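Local coordinates for protein cyclopenase asqI (Emericella nidulans, PDB 5YY3) that catalyses the zinc-dependent conversion of cyclopenins into viridicatins, with release of methyl isocyanate, in the biosynthesis of the aspoquinolone mycotoxins, at residues 78-81 with 82-85; 530-533 with 534-537; 316-319 with 320-324. One frame throughout, in Å; residues are numbered along the deposited sequence.

Interaction 1. Residues 78-81 with 82-85; sequences EHLE and TMKA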
ATOM      1  N   GLU A  78     -22.613  30.280  23.008  1.00 29.91           N
ATOM      2  CA  GLU A  78     -23.865  30.924  23.399  1.00 32.11           C
ATOM      3  C   GLU A  78     -24.873  29.911  23.941  1.00 34.18           C
ATOM      4  O   GLU A  78     -25.510  30.134  24.977  1.00 35.35           O
ATOM      5  CB  GLU A  78     -24.472  31.684  22.222  1.00 32.73           C
ATOM      6  CG  GLU A  78     -23.712  32.951  21.866  1.00 34.17           C
ATOM      7  CD  GLU A  78     -22.416  32.684  21.105  1.00 36.95           C
ATOM      8  OE1 GLU A  78     -22.209  31.543  20.635  1.00 32.35           O
ATOM      9  OE2 GLU A  78     -21.609  33.624  20.972  1.00 42.02           O
ATOM     10  N   HIS A  79     -25.009  28.790  23.243  1.00 28.22           N
ATOM     11  CA  HIS A  79     -25.940  27.764  23.667  1.00 28.82           C
ATOM     12  C   HIS A  79     -25.454  27.063  24.935  1.00 30.25           C
ATOM     13  O   HIS A  79     -26.262  26.579  25.723  1.00 32.94           O
ATOM     14  CB  HIS A  79     -26.151  26.733  22.560  1.00 30.10           C
ATOM     15  CG  HIS A  79     -26.954  27.239  21.407  1.00 30.55           C
ATOM     16  ND1 HIS A  79     -28.183  26.713  21.073  1.00 31.28           N
ATOM     17  CD2 HIS A  79     -26.700  28.210  20.496  1.00 28.58           C
ATOM     18  CE1 HIS A  79     -28.657  27.344  20.013  1.00 30.19           C
ATOM     19  NE2 HIS A  79     -27.775  28.252  19.641  1.00 30.76           N
ATOM     20  N   LEU A  80     -24.140  26.983  25.125  1.00 26.44           N
ATOM     21  CA  LEU A  80     -23.604  26.317  26.317  1.00 33.00           C
ATOM     22  C   LEU A  80     -23.890  27.167  27.546  1.00 32.49           C
ATOM     23  O   LEU A  80     -24.168  26.645  28.625  1.00 32.78           O
ATOM     24  CB  LEU A  80     -22.098  26.046  26.178  1.00 30.15           C
ATOM     25  CG  LEU A  80     -21.750  24.977  25.127  1.00 33.85           C
ATOM     26  CD1 LEU A  80     -20.293  25.044  24.700  1.00 30.62           C
ATOM     27  CD2 LEU A  80     -22.090  23.574  25.638  1.00 36.37           C
ATOM     28  N   GLU A  81     -23.840  28.481  27.369  1.00 31.86           N
ATOM     29  CA  GLU A  81     -24.197  29.419  28.432  1.00 37.60           C
ATOM     30  C   GLU A  81     -25.615  29.147  28.929  1.00 35.68           C
ATOM     31  O   GLU A  81     -25.868  29.089  30.137  1.00 32.96           O
ATOM     32  CB  GLU A  81     -24.078  30.861  27.931  1.00 40.30           C
ATOM     33  CG  GLU A  81     -23.310  31.774  28.868  1.00 49.56           C
ATOM     34  CD  GLU A  81     -23.185  33.196  28.325  1.00 65.60           C
ATOM     35  OE1 GLU A  81     -23.752  34.130  28.945  1.00 61.93           O
ATOM     36  OE2 GLU A  81     -22.512  33.376  27.282  1.00 69.08           O
ATOM     37  N   THR A  82     -26.524  28.946  27.980  1.00 31.67           N
ATOM     38  CA  THR A  82     -27.927  28.697  28.283  1.00 35.00           C
ATOM     39  C   THR A  82     -28.092  27.356  28.981  1.00 33.84           C
ATOM     40  O   THR A  82     -28.788  27.237  29.994  1.00 35.93           O
ATOM     41  CB  THR A  82     -28.786  28.709  27.008  1.00 33.85           C
ATOM     42  OG1 THR A  82     -28.691  29.992  26.378  1.00 35.50           O
ATOM     43  CG2 THR A  82     -30.230  28.429  27.351  1.00 32.88           C
ATOM     44  N   MET A  83     -27.435  26.350  28.423  1.00 34.30           N
ATOM     45  CA  MET A  83     -27.434  25.010  28.986  1.00 29.96           C
ATOM     46  C   MET A  83     -26.962  25.049  30.427  1.00 32.38           C
ATOM     47  O   MET A  83     -27.584  24.435  31.298  1.00 37.49           O
ATOM     48  CB  MET A  83     -26.552  24.088  28.141  1.00 30.57           C
ATOM     49  CG  MET A  83     -26.574  22.650  28.576  1.00 31.86           C
ATOM     50  SD  MET A  83     -25.318  22.315  29.807  1.00 29.84           S
ATOM     51  CE  MET A  83     -23.857  22.834  28.912  1.00 31.52           C
ATOM     52  N   LYS A  84     -25.876  25.779  30.687  1.00 30.52           N
ATOM     53  CA  LYS A  84     -25.307  25.848  32.036  1.00 33.53           C
ATOM     54  C   LYS A  84     -26.263  26.506  33.026  1.00 33.44           C
ATOM     55  O   LYS A  84     -26.376  26.061  34.169  1.00 38.54           O
ATOM     56  CB  LYS A  84     -23.973  26.601  32.035  1.00 33.58           C
ATOM     57  CG  LYS A  84     -22.758  25.702  31.858  1.00 42.88           C
ATOM     58  CD  LYS A  84     -21.471  26.516  31.759  1.00 48.08           C
ATOM     59  CE  LYS A  84     -20.335  25.689  31.160  1.00 47.00           C
ATOM     60  NZ  LYS A  84     -19.359  26.535  30.395  1.00 52.76           N
ATOM     61  N   ALA A  85     -26.945  27.565  32.595  1.00 33.31           N
ATOM     62  CA  ALA A  85     -27.912  28.233  33.452  1.00 32.51           C
ATOM     63  C   ALA A  85     -29.074  27.296  33.769  1.00 35.00           C
ATOM     64  O   ALA A  85     -29.621  27.314  34.875  1.00 37.61           O
ATOM     65  CB  ALA A  85     -28.408  29.495  32.806  1.00 27.34           C
TER
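From E78 to A85 the backbone runs as unbroken helix, with three i to i+4 bonds across the junction: M83 N to H79 O at 3.0 Å, K84 N to L80 O at 2.8 Å and A85 N to E81 O at 3.1 Å. The turn before them is looser, since the bond from T82 N to E78 O is weak at 3.4 Å. The hydroxyl of T82 adds a second weak bond to that carbonyl, OG1 to E78 O at 3.5 Å, because its chi1 of -61° folds OG1 back beside the backbone nitrogen and against the preceding turn. On another face of the helix L80 and M83 lie side by side and point the same way. M83 leaves the helix with CG anti to its backbone N (chi1 -175°) and then bends at chi2 and chi3, which swings CE back to meet L80 CD2 at 3.8 Å. K84 lays its aliphatic chain beside the L80 carbonyl, CB lying 3.4 Å from L80 O. M83 also rests on D119 and I123 of helix 114-127, and L80 on R194, while the carboxylate of E78 bonds to Y358. This is an amphipathic helix: the buried L80 and M83 face the interior, with the L80 side chain about 9 Å from that of the zinc ligand H190, whereas E81, T82 and K84 are exposed, T82 and K84 far apart round the helix.

Interaction 2. Residues 530-533 with 534-537; sequences TDSS and VARK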
ATOM      1  N   THR A 530      -4.101  -2.578  36.748  1.00 26.89           N
ATOM      2  CA  THR A 530      -5.482  -2.305  37.125  1.00 25.05           C
ATOM      3  C   THR A 530      -5.567  -1.410  38.358  1.00 28.80           C
ATOM      4  O   THR A 530      -6.659  -1.034  38.772  1.00 30.33           O
ATOM      5  CB  THR A 530      -6.257  -3.633  37.376  1.00 28.54           C
ATOM      6  OG1 THR A 530      -5.453  -4.526  38.156  1.00 29.50           O
ATOM      7  CG2 THR A 530      -6.589  -4.333  36.047  1.00 21.30           C
ATOM      8  N   ASP A 531      -4.415  -1.078  38.944  1.00 25.68           N
ATOM      9  CA  ASP A 531      -4.377  -0.179  40.095  1.00 25.37           C
ATOM     10  C   ASP A 531      -3.882   1.217  39.701  1.00 28.35           C
ATOM     11  O   ASP A 531      -3.816   2.115  40.535  1.00 25.24           O
ATOM     12  CB  ASP A 531      -3.491  -0.768  41.210  1.00 27.37           C
ATOM     13  CG  ASP A 531      -4.114  -2.003  41.877  1.00 34.15           C
ATOM     14  OD1 ASP A 531      -5.366  -2.090  41.939  1.00 36.71           O
ATOM     15  OD2 ASP A 531      -3.351  -2.894  42.326  1.00 32.26           O
ATOM     16  N   SER A 532      -3.539   1.388  38.428  1.00 26.61           N
ATOM     17  CA  SER A 532      -2.966   2.631  37.931  1.00 27.33           C
ATOM     18  C   SER A 532      -3.792   3.875  38.266  1.00 25.67           C
ATOM     19  O   SER A 532      -5.003   3.907  38.053  1.00 25.65           O
ATOM     20  CB  SER A 532      -2.782   2.542  36.417  1.00 25.14           C
ATOM     21  OG  SER A 532      -2.387   3.797  35.890  1.00 20.86           O
ATOM     22  N   SER A 533      -3.128   4.911  38.774  1.00 26.72           N
ATOM     23  CA  SER A 533      -3.803   6.174  39.090  1.00 26.90           C
ATOM     24  C   SER A 533      -4.418   6.841  37.850  1.00 30.33           C
ATOM     25  O   SER A 533      -5.298   7.697  37.961  1.00 30.81           O
ATOM     26  CB  SER A 533      -2.824   7.133  39.744  1.00 24.66           C
ATOM     27  OG  SER A 533      -1.839   7.528  38.806  1.00 26.75           O
ATOM     28  N   VAL A 534      -3.940   6.437  36.678  1.00 28.00           N
ATOM     29  CA  VAL A 534      -4.321   7.024  35.397  1.00 27.79           C
ATOM     30  C   VAL A 534      -5.564   6.344  34.796  1.00 25.37           C
ATOM     31  O   VAL A 534      -6.289   6.921  33.986  1.00 24.38           O
ATOM     32  CB  VAL A 534      -3.111   6.927  34.425  1.00 27.32           C
ATOM     33  CG1 VAL A 534      -3.521   7.080  32.967  1.00 28.19           C
ATOM     34  CG2 VAL A 534      -2.036   7.943  34.824  1.00 26.61           C
ATOM     35  N   ALA A 535      -5.834   5.127  35.243  1.00 25.30           N
ATOM     36  CA  ALA A 535      -6.784   4.260  34.566  1.00 24.19           C
ATOM     37  C   ALA A 535      -8.223   4.380  35.056  1.00 24.88           C
ATOM     38  O   ALA A 535      -8.481   4.576  36.236  1.00 26.76           O
ATOM     39  CB  ALA A 535      -6.322   2.813  34.691  1.00 23.79           C
ATOM     40  N   ARG A 536      -9.152   4.235  34.118  1.00 26.08           N
ATOM     41  CA  ARG A 536     -10.580   4.105  34.395  1.00 24.38           C
ATOM     42  C   ARG A 536     -10.849   2.722  34.997  1.00 25.41           C
ATOM     43  O   ARG A 536     -10.448   1.709  34.434  1.00 25.19           O
ATOM     44  CB  ARG A 536     -11.359   4.346  33.087  1.00 22.48           C
ATOM     45  CG  ARG A 536     -12.763   3.811  32.972  1.00 21.25           C
ATOM     46  CD  ARG A 536     -13.293   4.202  31.598  1.00 21.28           C
ATOM     47  NE  ARG A 536     -14.420   3.399  31.116  1.00 22.47           N
ATOM     48  CZ  ARG A 536     -15.623   3.909  30.874  1.00 20.93           C
ATOM     49  NH1 ARG A 536     -15.834   5.200  31.091  1.00 20.79           N
ATOM     50  NH2 ARG A 536     -16.608   3.145  30.420  1.00 22.56           N
ATOM     51  N   LYS A 537     -11.485   2.666  36.160  1.00 27.06           N
ATOM     52  CA  LYS A 537     -11.599   1.391  36.866  1.00 29.17           C
ATOM     53  C   LYS A 537     -12.853   0.633  36.494  1.00 29.11           C
ATOM     54  O   LYS A 537     -13.729   0.402  37.321  1.00 33.48           O
ATOM     55  CB  LYS A 537     -11.550   1.600  38.377  1.00 30.94           C
ATOM     56  CG  LYS A 537     -10.166   1.425  38.931  1.00 34.07           C
ATOM     57  CD  LYS A 537      -9.227   2.468  38.425  1.00 30.83           C
ATOM     58  CE  LYS A 537      -7.922   2.451  39.173  1.00 28.52           C
ATOM     59  NZ  LYS A 537      -7.288   3.799  39.031  1.00 29.40           N
TER
HETATM   60  O   HOH W   1      -5.719   4.529  41.409  1.00 34.66           O
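The chain reverses through a type I beta turn from S532 to A535, so that 530-533 and 534-537 run 134° apart and the CA atoms of T530 and K537 come within 7.2 Å. The closing bond joins A535 N to S532 O at 3.2 Å; it is fairly straight at nitrogen (162°), but the donor stands well above the carbonyl plane. Inside the turn S532 places OG anti to its backbone N (chi1 173°), where it takes the N-H of V534 at 3.2 Å. The same hydroxyl also bonds to the backbone oxygen of M510. K537 bends at chi2 and folds its chain back into the mouth of the turn. There K537 NZ meets S532 O at a very short 2.5 Å, a length to be read with caution, and bonds to A535 O at 3.1 Å. A water, 2.9 Å from K537 NZ, passes the grip on to D531 O, to which it donates. The ammonium thus has one direct carbonyl partner from each segment and a third through water; Y548 adds a cation-pi contact. Beyond the turn, R536 forms salt bridges with D181 and D184 on helix 180-193, which carries the zinc ligands H186 and H190. The side-chain bond of S532 to the N-H two residues on is an ST turn, here overlapping a beta turn in the long loop between strands 523-528 and 571-580 of the Ig-like region.

Interaction 3. Residues 316-319 with 320-324; sequences LVLT and RDNCL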
ATOM      1  N   LEU A 316      -1.576  40.398  34.117  1.00 40.84           N
ATOM      2  CA  LEU A 316      -1.259  39.192  34.863  1.00 33.27           C
ATOM      3  C   LEU A 316       0.090  38.653  34.398  1.00 34.04           C
ATOM      4  O   LEU A 316       0.249  38.280  33.233  1.00 40.08           O
ATOM      5  CB  LEU A 316      -2.317  38.119  34.699  1.00 34.36           C
ATOM      6  CG  LEU A 316      -1.633  36.844  35.224  1.00 47.58           C
ATOM      7  CD1 LEU A 316      -1.799  36.650  36.740  1.00 39.91           C
ATOM      8  CD2 LEU A 316      -1.983  35.600  34.428  1.00 40.25           C
ATOM      9  N   VAL A 317       1.063  38.618  35.300  1.00 35.96           N
ATOM     10  CA  VAL A 317       2.382  38.122  34.949  1.00 34.59           C
ATOM     11  C   VAL A 317       2.435  36.603  35.037  1.00 38.31           C
ATOM     12  O   VAL A 317       2.120  36.013  36.073  1.00 41.11           O
ATOM     13  CB  VAL A 317       3.465  38.731  35.846  1.00 34.75           C
ATOM     14  CG1 VAL A 317       4.831  38.138  35.527  1.00 35.58           C
ATOM     15  CG2 VAL A 317       3.491  40.238  35.671  1.00 35.40           C
ATOM     16  N   LEU A 318       2.819  35.969  33.935  1.00 34.30           N
ATOM     17  CA  LEU A 318       2.998  34.523  33.923  1.00 36.50           C
ATOM     18  C   LEU A 318       4.207  34.139  34.764  1.00 37.13           C
ATOM     19  O   LEU A 318       5.209  34.865  34.803  1.00 36.36           O
ATOM     20  CB  LEU A 318       3.153  34.001  32.491  1.00 28.87           C
ATOM     21  CG  LEU A 318       1.829  33.988  31.736  1.00 34.89           C
ATOM     22  CD1 LEU A 318       2.043  33.604  30.279  1.00 29.79           C
ATOM     23  CD2 LEU A 318       0.848  33.038  32.420  1.00 32.12           C
ATOM     24  N   THR A 319       4.083  32.995  35.438  1.00 32.10           N
ATOM     25  CA  THR A 319       5.147  32.411  36.239  1.00 32.32           C
ATOM     26  C   THR A 319       5.243  30.919  35.934  1.00 33.58           C
ATOM     27  O   THR A 319       4.286  30.323  35.435  1.00 31.16           O
ATOM     28  CB  THR A 319       4.894  32.604  37.747  1.00 34.09           C
ATOM     29  OG1 THR A 319       3.765  31.812  38.149  1.00 32.64           O
ATOM     30  CG2 THR A 319       4.627  34.068  38.068  1.00 30.67           C
ATOM     31  N   ARG A 320       6.390  30.322  36.244  1.00 32.07           N
ATOM     32  CA  ARG A 320       6.563  28.876  36.155  1.00 33.15           C
ATOM     33  C   ARG A 320       5.369  28.131  36.752  1.00 33.42           C
ATOM     34  O   ARG A 320       4.847  27.177  36.170  1.00 33.03           O
ATOM     35  CB  ARG A 320       7.847  28.464  36.861  1.00 31.47           C
ATOM     36  CG  ARG A 320       8.132  26.967  36.853  1.00 37.49           C
ATOM     37  CD  ARG A 320       9.377  26.669  37.673  1.00 38.64           C
ATOM     38  NE  ARG A 320       9.382  27.394  38.949  1.00 49.01           N
ATOM     39  CZ  ARG A 320      10.430  27.466  39.762  1.00 49.95           C
ATOM     40  NH1 ARG A 320      11.564  26.866  39.427  1.00 57.81           N
ATOM     41  NH2 ARG A 320      10.348  28.137  40.907  1.00 65.16           N
ATOM     42  N   ASP A 321       4.906  28.611  37.896  1.00 33.96           N
ATOM     43  CA  ASP A 321       3.820  27.968  38.611  1.00 34.88           C
ATOM     44  C   ASP A 321       2.449  28.103  37.961  1.00 39.13           C
ATOM     45  O   ASP A 321       1.658  27.157  37.990  1.00 37.25           O
ATOM     46  CB  ASP A 321       3.745  28.516  40.032  1.00 38.85           C
ATOM     47  CG  ASP A 321       2.868  27.673  40.926  1.00 53.85           C
ATOM     48  OD1 ASP A 321       1.643  27.938  41.009  1.00 56.05           O
ATOM     49  OD2 ASP A 321       3.407  26.717  41.522  1.00 64.97           O
ATOM     50  N   ASN A 322       2.151  29.268  37.385  1.00 35.60           N
ATOM     51  CA  ASN A 322       0.786  29.530  36.922  1.00 35.25           C
ATOM     52  C   ASN A 322       0.586  29.484  35.403  1.00 31.51           C
ATOM     53  O   ASN A 322      -0.551  29.576  34.924  1.00 33.36           O
ATOM     54  CB  ASN A 322       0.300  30.887  37.475  1.00 34.69           C
ATOM     55  CG  ASN A 322       0.877  32.098  36.732  1.00 36.62           C
ATOM     56  OD1 ASN A 322       1.743  31.982  35.857  1.00 35.26           O
ATOM     57  ND2 ASN A 322       0.405  33.282  37.109  1.00 36.05           N
ATOM     58  N   CYS A 323       1.672  29.328  34.646  1.00 30.87           N
ATOM     59  CA  CYS A 323       1.583  29.461  33.189  1.00 30.73           C
ATOM     60  C   CYS A 323       0.557  28.501  32.567  1.00 28.33           C
ATOM     61  O   CYS A 323      -0.302  28.937  31.825  1.00 30.56           O
ATOM     62  CB  CYS A 323       2.954  29.267  32.525  1.00 31.27           C
ATOM     63  SG  CYS A 323       3.800  27.682  32.905  1.00 36.21           S
ATOM     64  N   LEU A 324       0.606  27.216  32.885  1.00 30.11           N
ATOM     65  CA  LEU A 324      -0.287  26.274  32.195  1.00 34.91           C
ATOM     66  C   LEU A 324      -1.750  26.456  32.588  1.00 31.90           C
ATOM     67  O   LEU A 324      -2.659  26.350  31.741  1.00 30.62           O
ATOM     68  CB  LEU A 324       0.141  24.830  32.454  1.00 34.98           C
ATOM     69  CG  LEU A 324       1.515  24.496  31.880  1.00 37.24           C
ATOM     70  CD1 LEU A 324       1.823  23.007  32.053  1.00 46.22           C
ATOM     71  CD2 LEU A 324       1.595  24.912  30.427  1.00 31.54           C
TER
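Hydrogen bonds between N322 and T319 dominate this contact, in which the end of strand 316-317 turns toward helix 323-331. The carboxamide of N322 turns back along the extended chain and reads two backbone groups on one edge of it: OD1 receives the N-H of T319 at 2.6 Å, with the donor tilted 35° from the amide plane, and ND2 gives a weak but straight bond to V317 O at 3.4 Å. A chi1 of 77° holds CG between the backbone N and the carbonyl carbon, which directs the amide back over the turn. T319 answers with OG1, also between backbone N and carbonyl carbon (chi1 68°), which accepts the N-H of N322 at 3.1 Å, and the two side chains cross at about a right angle. The backbone bonds centre on T319 O, which takes C323 N at 2.9 Å almost in line with the carbonyl, though bent at the N-H.

An apolar contact flanks this polar core. L318 extends toward C323, its CD2 lying 3.7 Å from C323 CA and 4.3 Å from C323 CB. L316, coming from the opposite direction to N322, packs its CD1 methyl on the amide nitrogen ND2 of N322 at 4.0 Å. Both leucines continue onto F326 of the helix. The strand pairs with 306-307 through L316 and F307.

Side chain and backbone serve each other reciprocally: two bonds fix the rotation of the N322 amide, which meets the chain much as a neighbouring strand's peptide would, while the T319 hydroxyl accepts the N-H of N322, which T319 O also takes weakly, just ahead of helix 323-331.

In the fold
Along the chain the three contacts come in the order interaction 1, interaction 3, interaction 2. Each spans a continuous run of residues, so none nests within or crosses another; interaction 1 closes no loop, while interactions 2 and 3 each close a short local turn. Interaction 1 is a length of helix 77-92, beside helix 114-127 and near the zinc ligand H190. Interaction 3 carries the chain from a two-stranded hairpin sheet into helix 323-331, within the region related to the hemocyanin copper domain, which here binds zinc. Interaction 2 lies in the Ig-like region, across the chain's centre from interaction 1, and is tied to helix 180-193. Centres are about 29 to 33 Å apart, and no pair touches.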